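Local coordinates for protein NADH kinase POS5, mitochondrial (Saccharomyces cerevisiae, PDB 3AFO) that phosphorylates NADH and, with a twofold lower preference, NAD(+) at the expense of ATP, as a key source of cellular NADPH and an antioxidant factor, at residues 1-13 against 79-92. Sequence-based numbering, arbitrary orientation. Where two conformers were deposited one is given.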
ATOM      1  N   LEU A   1       9.860   5.671  53.870  1.00 49.66           N
ATOM      2  CA  LEU A   1      10.799   5.046  52.894  1.00 49.55           C
ATOM      3  C   LEU A   1      12.250   5.354  53.280  1.00 49.46           C
ATOM      4  O   LEU A   1      12.590   6.502  53.598  1.00 49.63           O
ATOM      5  CB  LEU A   1      10.492   5.520  51.463  1.00 49.65           C
ATOM      6  CG  LEU A   1       9.138   5.136  50.839  1.00 49.83           C
ATOM      7  CD1 LEU A   1       8.572   6.279  49.994  1.00 49.92           C
ATOM      8  CD2 LEU A   1       9.209   3.850  50.016  1.00 49.94           C
ATOM      9  N   GLN A   2      13.093   4.320  53.260  1.00 49.06           N
ATOM     10  CA  GLN A   2      14.497   4.444  53.663  1.00 48.42           C
ATOM     11  C   GLN A   2      15.391   4.941  52.523  1.00 47.46           C
ATOM     12  O   GLN A   2      15.440   4.355  51.429  1.00 47.53           O
ATOM     13  CB  GLN A   2      15.040   3.123  54.241  1.00 48.74           C
ATOM     14  CG  GLN A   2      14.478   2.744  55.621  1.00 49.84           C
ATOM     15  CD  GLN A   2      15.178   1.533  56.242  1.00 51.37           C
ATOM     16  OE1 GLN A   2      14.567   0.480  56.444  1.00 51.05           O
ATOM     17  NE2 GLN A   2      16.467   1.682  56.547  1.00 51.80           N
ATOM     18  N   SER A   3      16.079   6.046  52.794  1.00 46.13           N
ATOM     19  CA  SER A   3      17.110   6.560  51.911  1.00 44.67           C
ATOM     20  C   SER A   3      18.363   5.727  52.118  1.00 43.97           C
ATOM     21  O   SER A   3      18.657   5.305  53.239  1.00 44.03           O
ATOM     22  CB  SER A   3      17.399   8.027  52.235  1.00 44.68           C
ATOM     23  OG  SER A   3      18.506   8.505  51.494  1.00 43.71           O
ATOM     24  N   GLY A   4      19.099   5.490  51.039  1.00 42.89           N
ATOM     25  CA  GLY A   4      20.368   4.781  51.131  1.00 41.61           C
ATOM     26  C   GLY A   4      21.564   5.698  51.326  1.00 40.38           C
ATOM     27  O   GLY A   4      22.698   5.310  51.045  1.00 40.77           O
ATOM     28  N   SER A   5      21.314   6.919  51.794  1.00 39.04           N
ATOM     29  CA  SER A   5      22.379   7.885  52.061  1.00 37.42           C
ATOM     30  C   SER A   5      21.895   8.985  52.999  1.00 36.86           C
ATOM     31  O   SER A   5      20.760   9.454  52.885  1.00 36.67           O
ATOM     32  CB  SER A   5      22.874   8.515  50.756  1.00 37.28           C
ATOM     33  OG  SER A   5      24.011   9.322  50.982  1.00 36.37           O
ATOM     34  N   LYS A   6      22.771   9.403  53.905  1.00 35.54           N
ATOM     35  CA  LYS A   6      22.510  10.549  54.783  1.00 34.71           C
ATOM     36  C   LYS A   6      22.557  11.872  54.004  1.00 33.52           C
ATOM     37  O   LYS A   6      22.236  12.927  54.552  1.00 33.23           O
ATOM     38  CB  LYS A   6      23.534  10.599  55.929  1.00 34.77           C
ATOM     39  CG  LYS A   6      23.819   9.258  56.601  1.00 35.92           C
ATOM     40  CD  LYS A   6      22.925   9.019  57.802  1.00 38.77           C
ATOM     41  CE  LYS A   6      23.495   7.898  58.672  1.00 40.18           C
ATOM     42  NZ  LYS A   6      22.950   7.955  60.057  1.00 41.42           N
ATOM     43  N   PHE A   7      22.981  11.809  52.740  1.00 32.36           N
ATOM     44  CA  PHE A   7      23.028  12.985  51.861  1.00 31.78           C
ATOM     45  C   PHE A   7      21.723  13.177  51.069  1.00 31.25           C
ATOM     46  O   PHE A   7      21.583  14.120  50.286  1.00 30.75           O
ATOM     47  CB  PHE A   7      24.223  12.899  50.903  1.00 31.72           C
ATOM     48  CG  PHE A   7      25.569  12.919  51.591  1.00 32.08           C
ATOM     49  CD1 PHE A   7      25.756  13.622  52.788  1.00 33.37           C
ATOM     50  CD2 PHE A   7      26.655  12.253  51.031  1.00 31.74           C
ATOM     51  CE1 PHE A   7      27.002  13.645  53.421  1.00 33.73           C
ATOM     52  CE2 PHE A   7      27.906  12.279  51.649  1.00 31.60           C
ATOM     53  CZ  PHE A   7      28.078  12.972  52.847  1.00 32.54           C
ATOM     54  N   VAL A   8      20.783  12.260  51.273  1.00 30.74           N
ATOM     55  CA  VAL A   8      19.473  12.316  50.639  1.00 30.67           C
ATOM     56  C   VAL A   8      18.383  12.108  51.685  1.00 30.98           C
ATOM     57  O   VAL A   8      18.443  11.161  52.469  1.00 30.97           O
ATOM     58  CB  VAL A   8      19.323  11.223  49.532  1.00 30.50           C
ATOM     59  CG1 VAL A   8      17.858  11.075  49.080  1.00 30.30           C
ATOM     60  CG2 VAL A   8      20.213  11.536  48.345  1.00 29.53           C
ATOM     61  N   LYS A   9      17.404  13.006  51.706  0.50 31.07           N
ATOM     62  CA  LYS A   9      16.194  12.803  52.496  0.50 31.32           C
ATOM     63  C   LYS A   9      15.004  12.659  51.560  0.50 31.35           C
ATOM     64  O   LYS A   9      14.831  13.453  50.635  0.50 31.43           O
ATOM     65  CB  LYS A   9      15.964  13.964  53.471  0.50 31.22           C
ATOM     66  CG  LYS A   9      16.869  13.941  54.696  0.50 31.07           C
ATOM     67  CD  LYS A   9      16.481  15.034  55.689  0.50 31.74           C
ATOM     68  CE  LYS A   9      15.013  14.944  56.078  0.50 32.05           C
ATOM     69  NZ  LYS A   9      14.586  16.155  56.837  0.50 33.18           N
ATOM     70  N   ILE A  10      14.197  11.633  51.802  1.00 31.57           N
ATOM     71  CA  ILE A  10      12.977  11.396  51.026  1.00 31.76           C
ATOM     72  C   ILE A  10      11.792  11.955  51.820  1.00 31.91           C
ATOM     73  O   ILE A  10      11.533  11.496  52.932  1.00 32.30           O
ATOM     74  CB  ILE A  10      12.774   9.891  50.726  1.00 31.34           C
ATOM     75  CG1 ILE A  10      13.945   9.341  49.897  1.00 31.31           C
ATOM     76  CG2 ILE A  10      11.446   9.661  50.004  1.00 31.86           C
ATOM     77  CD1 ILE A  10      13.985   7.808  49.799  1.00 31.18           C
ATOM     78  N   LYS A  11      11.094  12.937  51.244  1.00 31.88           N
ATOM     79  CA  LYS A  11       9.978  13.637  51.912  1.00 32.16           C
ATOM     80  C   LYS A  11       8.631  13.453  51.190  1.00 32.02           C
ATOM     81  O   LYS A  11       8.601  13.316  49.959  1.00 31.35           O
ATOM     82  CB  LYS A  11      10.285  15.133  52.036  1.00 31.79           C
ATOM     83  CG  LYS A  11      11.337  15.467  53.086  1.00 33.38           C
ATOM     84  CD  LYS A  11      11.450  16.959  53.302  1.00 35.04           C
ATOM     85  CE  LYS A  11      12.646  17.301  54.173  1.00 36.93           C
ATOM     86  NZ  LYS A  11      12.741  18.777  54.392  1.00 38.41           N
ATOM     87  N   PRO A  12       7.513  13.454  51.954  1.00 32.25           N
ATOM     88  CA  PRO A  12       6.175  13.350  51.343  1.00 32.02           C
ATOM     89  C   PRO A  12       5.927  14.480  50.357  1.00 32.13           C
ATOM     90  O   PRO A  12       6.159  15.645  50.687  1.00 32.12           O
ATOM     91  CB  PRO A  12       5.233  13.486  52.545  1.00 32.08           C
ATOM     92  CG  PRO A  12       6.062  13.003  53.715  1.00 32.41           C
ATOM     93  CD  PRO A  12       7.436  13.511  53.429  1.00 31.86           C
ATOM     94  N   VAL A  13       5.468  14.142  49.153  1.00 32.05           N
ATOM     95  CA  VAL A  13       5.183  15.162  48.145  1.00 32.23           C
ATOM     96  C   VAL A  13       4.017  16.081  48.554  1.00 32.93           C
ATOM     97  O   VAL A  13       3.923  17.221  48.087  1.00 33.10           O
ATOM     98  CB  VAL A  13       4.993  14.554  46.716  1.00 31.76           C
ATOM     99  CG1 VAL A  13       3.737  13.702  46.639  1.00 31.63           C
ATOM    100  CG2 VAL A  13       4.994  15.646  45.664  1.00 31.06           C
ATOM    101  N   PRO A  79       8.099   6.674  44.088  1.00 28.05           N
ATOM    102  CA  PRO A  79       8.584   6.097  45.350  1.00 28.96           C
ATOM    103  C   PRO A  79       9.721   5.075  45.207  1.00 29.91           C
ATOM    104  O   PRO A  79      10.700   5.136  45.957  1.00 29.38           O
ATOM    105  CB  PRO A  79       7.332   5.431  45.938  1.00 29.21           C
ATOM    106  CG  PRO A  79       6.203   6.200  45.360  1.00 29.17           C
ATOM    107  CD  PRO A  79       6.632   6.541  43.968  1.00 28.17           C
ATOM    108  N   ASP A  80       9.598   4.157  44.254  1.00 30.89           N
ATOM    109  CA  ASP A  80      10.632   3.149  44.055  1.00 31.96           C
ATOM    110  C   ASP A  80      11.918   3.763  43.488  1.00 31.75           C
ATOM    111  O   ASP A  80      13.017   3.317  43.812  1.00 31.61           O
ATOM    112  CB  ASP A  80      10.123   1.959  43.219  1.00 32.74           C
ATOM    113  CG  ASP A  80       9.538   2.370  41.860  1.00 34.90           C
ATOM    114  OD1 ASP A  80       9.294   3.571  41.609  1.00 36.47           O
ATOM    115  OD2 ASP A  80       9.309   1.457  41.034  1.00 38.25           O
ATOM    116  N   VAL A  81      11.757   4.798  42.666  1.00 31.55           N
ATOM    117  CA  VAL A  81      12.870   5.544  42.093  1.00 31.45           C
ATOM    118  C   VAL A  81      13.635   6.330  43.167  1.00 31.82           C
ATOM    119  O   VAL A  81      14.869   6.314  43.182  1.00 31.29           O
ATOM    120  CB  VAL A  81      12.394   6.474  40.957  1.00 31.47           C
ATOM    121  CG1 VAL A  81      13.430   7.529  40.633  1.00 31.23           C
ATOM    122  CG2 VAL A  81      12.057   5.652  39.703  1.00 31.89           C
ATOM    123  N   ALA A  82      12.899   7.006  44.056  1.00 31.98           N
ATOM    124  CA  ALA A  82      13.493   7.711  45.202  1.00 32.75           C
ATOM    125  C   ALA A  82      14.433   6.794  45.989  1.00 33.23           C
ATOM    126  O   ALA A  82      15.593   7.145  46.240  1.00 32.97           O
ATOM    127  CB  ALA A  82      12.400   8.265  46.117  1.00 32.33           C
ATOM    128  N   GLU A  83      13.928   5.617  46.346  1.00 34.02           N
ATOM    129  CA  GLU A  83      14.713   4.595  47.032  1.00 35.39           C
ATOM    130  C   GLU A  83      15.877   4.103  46.174  1.00 35.37           C
ATOM    131  O   GLU A  83      16.996   3.940  46.669  1.00 35.47           O
ATOM    132  CB  GLU A  83      13.825   3.415  47.430  1.00 35.78           C
ATOM    133  CG  GLU A  83      13.187   3.529  48.821  1.00 38.65           C
ATOM    134  CD  GLU A  83      12.511   2.225  49.262  1.00 42.46           C
ATOM    135  OE1 GLU A  83      11.777   1.629  48.448  1.00 43.79           O
ATOM    136  OE2 GLU A  83      12.721   1.787  50.416  1.00 44.89           O
ATOM    137  N   GLU A  84      15.608   3.876  44.887  1.00 35.15           N
ATOM    138  CA  GLU A  84      16.622   3.400  43.952  1.00 34.85           C
ATOM    139  C   GLU A  84      17.808   4.359  43.853  1.00 34.19           C
ATOM    140  O   GLU A  84      18.954   3.932  43.941  1.00 34.34           O
ATOM    141  CB  GLU A  84      16.019   3.181  42.559  1.00 35.28           C
ATOM    142  CG  GLU A  84      16.988   2.581  41.549  1.00 36.45           C
ATOM    143  CD  GLU A  84      16.486   2.665  40.118  1.00 39.51           C
ATOM    144  OE1 GLU A  84      15.469   3.352  39.875  1.00 39.84           O
ATOM    145  OE2 GLU A  84      17.117   2.050  39.232  1.00 40.04           O
ATOM    146  N   ILE A  85      17.530   5.647  43.675  1.00 33.23           N
ATOM    147  CA  ILE A  85      18.581   6.622  43.389  1.00 32.67           C
ATOM    148  C   ILE A  85      19.209   7.273  44.628  1.00 32.40           C
ATOM    149  O   ILE A  85      20.213   7.975  44.503  1.00 32.34           O
ATOM    150  CB  ILE A  85      18.116   7.715  42.387  1.00 32.40           C
ATOM    151  CG1 ILE A  85      17.047   8.625  43.021  1.00 32.89           C
ATOM    152  CG2 ILE A  85      17.621   7.069  41.080  1.00 33.37           C
ATOM    153  CD1 ILE A  85      16.723   9.862  42.224  1.00 33.06           C
ATOM    154  N   SER A  86      18.621   7.052  45.806  1.00 32.30           N
ATOM    155  CA  SER A  86      19.103   7.697  47.037  1.00 32.22           C
ATOM    156  C   SER A  86      20.591   7.415  47.312  1.00 32.00           C
ATOM    157  O   SER A  86      21.338   8.328  47.686  1.00 31.77           O
ATOM    158  CB  SER A  86      18.216   7.381  48.251  1.00 31.80           C
ATOM    159  OG  SER A  86      18.040   5.992  48.436  1.00 32.75           O
ATOM    160  N   GLN A  87      21.026   6.166  47.123  0.50 31.89           N
ATOM    161  CA  GLN A  87      22.450   5.825  47.294  0.50 31.81           C
ATOM    162  C   GLN A  87      23.372   6.458  46.243  0.50 31.46           C
ATOM    163  O   GLN A  87      24.590   6.457  46.423  0.50 31.47           O
ATOM    164  CB  GLN A  87      22.693   4.306  47.355  0.50 32.14           C
ATOM    165  CG  GLN A  87      22.100   3.606  48.573  0.50 32.86           C
ATOM    166  CD  GLN A  87      23.075   2.662  49.283  0.50 34.36           C
ATOM    167  OE1 GLN A  87      23.914   2.013  48.652  0.50 34.02           O
ATOM    168  NE2 GLN A  87      22.958   2.584  50.611  0.50 33.57           N
ATOM    169  N   ASP A  88      22.804   6.993  45.159  1.00 31.10           N
ATOM    170  CA  ASP A  88      23.625   7.547  44.057  1.00 30.52           C
ATOM    171  C   ASP A  88      24.183   8.957  44.279  1.00 29.87           C
ATOM    172  O   ASP A  88      25.080   9.393  43.545  1.00 28.99           O
ATOM    173  CB  ASP A  88      22.874   7.530  42.710  1.00 30.68           C
ATOM    174  CG  ASP A  88      22.499   6.137  42.245  1.00 31.77           C
ATOM    175  OD1 ASP A  88      22.878   5.143  42.910  1.00 32.06           O
ATOM    176  OD2 ASP A  88      21.791   6.044  41.211  1.00 31.93           O
ATOM    177  N   PHE A  89      23.631   9.685  45.247  1.00 29.10           N
ATOM    178  CA  PHE A  89      24.135  11.024  45.547  1.00 29.06           C
ATOM    179  C   PHE A  89      25.280  10.890  46.539  1.00 29.47           C
ATOM    180  O   PHE A  89      25.110  10.329  47.624  1.00 29.76           O
ATOM    181  CB  PHE A  89      23.031  11.921  46.098  1.00 28.73           C
ATOM    182  CG  PHE A  89      21.941  12.219  45.104  1.00 27.75           C
ATOM    183  CD1 PHE A  89      21.951  13.412  44.382  1.00 26.94           C
ATOM    184  CD2 PHE A  89      20.911  11.304  44.882  1.00 26.29           C
ATOM    185  CE1 PHE A  89      20.941  13.692  43.460  1.00 26.45           C
ATOM    186  CE2 PHE A  89      19.893  11.579  43.960  1.00 24.70           C
ATOM    187  CZ  PHE A  89      19.912  12.775  43.255  1.00 25.57           C
ATOM    188  N   LYS A  90      26.438  11.397  46.147  1.00 29.79           N
ATOM    189  CA  LYS A  90      27.681  11.156  46.866  1.00 30.55           C
ATOM    190  C   LYS A  90      28.185  12.362  47.643  1.00 31.08           C
ATOM    191  O   LYS A  90      29.307  12.354  48.159  1.00 31.32           O
ATOM    192  CB  LYS A  90      28.749  10.673  45.882  1.00 30.60           C
ATOM    193  CG  LYS A  90      28.394   9.364  45.174  1.00 31.22           C
ATOM    194  CD  LYS A  90      28.356   8.189  46.147  1.00 31.46           C
ATOM    195  CE  LYS A  90      27.981   6.903  45.432  1.00 32.80           C
ATOM    196  NZ  LYS A  90      28.075   5.755  46.374  1.00 34.10           N
ATOM    197  N   SER A  91      27.353  13.401  47.714  1.00 31.52           N
ATOM    198  CA  SER A  91      27.658  14.612  48.469  1.00 31.97           C
ATOM    199  C   SER A  91      26.363  15.369  48.766  1.00 32.16           C
ATOM    200  O   SER A  91      25.386  15.223  48.035  1.00 31.75           O
ATOM    201  CB  SER A  91      28.629  15.510  47.689  1.00 31.74           C
ATOM    202  OG  SER A  91      28.127  15.786  46.397  1.00 32.74           O
ATOM    203  N   PRO A  92      26.348  16.170  49.845  1.00 32.65           N
ATOM    204  CA  PRO A  92      25.174  16.995  50.121  1.00 33.38           C
ATOM    205  C   PRO A  92      25.294  18.311  49.354  1.00 34.15           C
ATOM    206  O   PRO A  92      26.268  18.501  48.630  1.00 33.95           O
ATOM    207  CB  PRO A  92      25.298  17.249  51.619  1.00 33.09           C
ATOM    208  CG  PRO A  92      26.773  17.395  51.811  1.00 32.73           C
ATOM    209  CD  PRO A  92      27.410  16.398  50.846  1.00 32.69           C
TER
HETATM  210  O   HOH W   1      26.125   8.669  49.635  1.00 25.56           O
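Pro-92 lays its CD over the centre of one face of the Phe-7 ring, a CH-pi contact 3.8 Å from the centroid and 11° off the normal, while Phe-89 O lies at the ring's edge, near its plane. The contact belongs to the alpha/beta domain of the NAD kinase fold: the N-terminal strand 8-12, paired in parallel with strand 101-105, runs nearly antiparallel to helix 79-86. With CG beside its backbone N, Phe-7 lies side by side with Pro-92, and its CD2 packs on the backbone of Lys-90 and Ser-91. Replacing Phe-7 by alanine is likely to take the aromatic face from Pro-92 CD and open a gap beside the backbone of Lys-90 and Ser-91. At the start of strand 8-12, Val-8 fits between Ser-86 and Phe-89: CG1 rests on Ser-86 CB, and CG2 reaches Phe-89 CD2 at 3.5 Å, crossing that side chain at about a right angle. Phe-89 also meets the ring of His-101. Ile-10 continues the apolar line, its CD1 against Ala-82 CB at 4.0 Å. On the flank, the CD2 branch of Leu-1 leans on the carboxylate end of Glu-83. Ser-5 OG accepts from Phe-7 N in an ST turn, and a water joins this hydroxyl to Phe-89 O. Ser-86 OG, placed between its own N and carbonyl carbon (chi1 54°), donates to Glu-83 O from above the carbonyl plane and accepts from Gly-4 N at 2.9 Å, nearly straight at 167°.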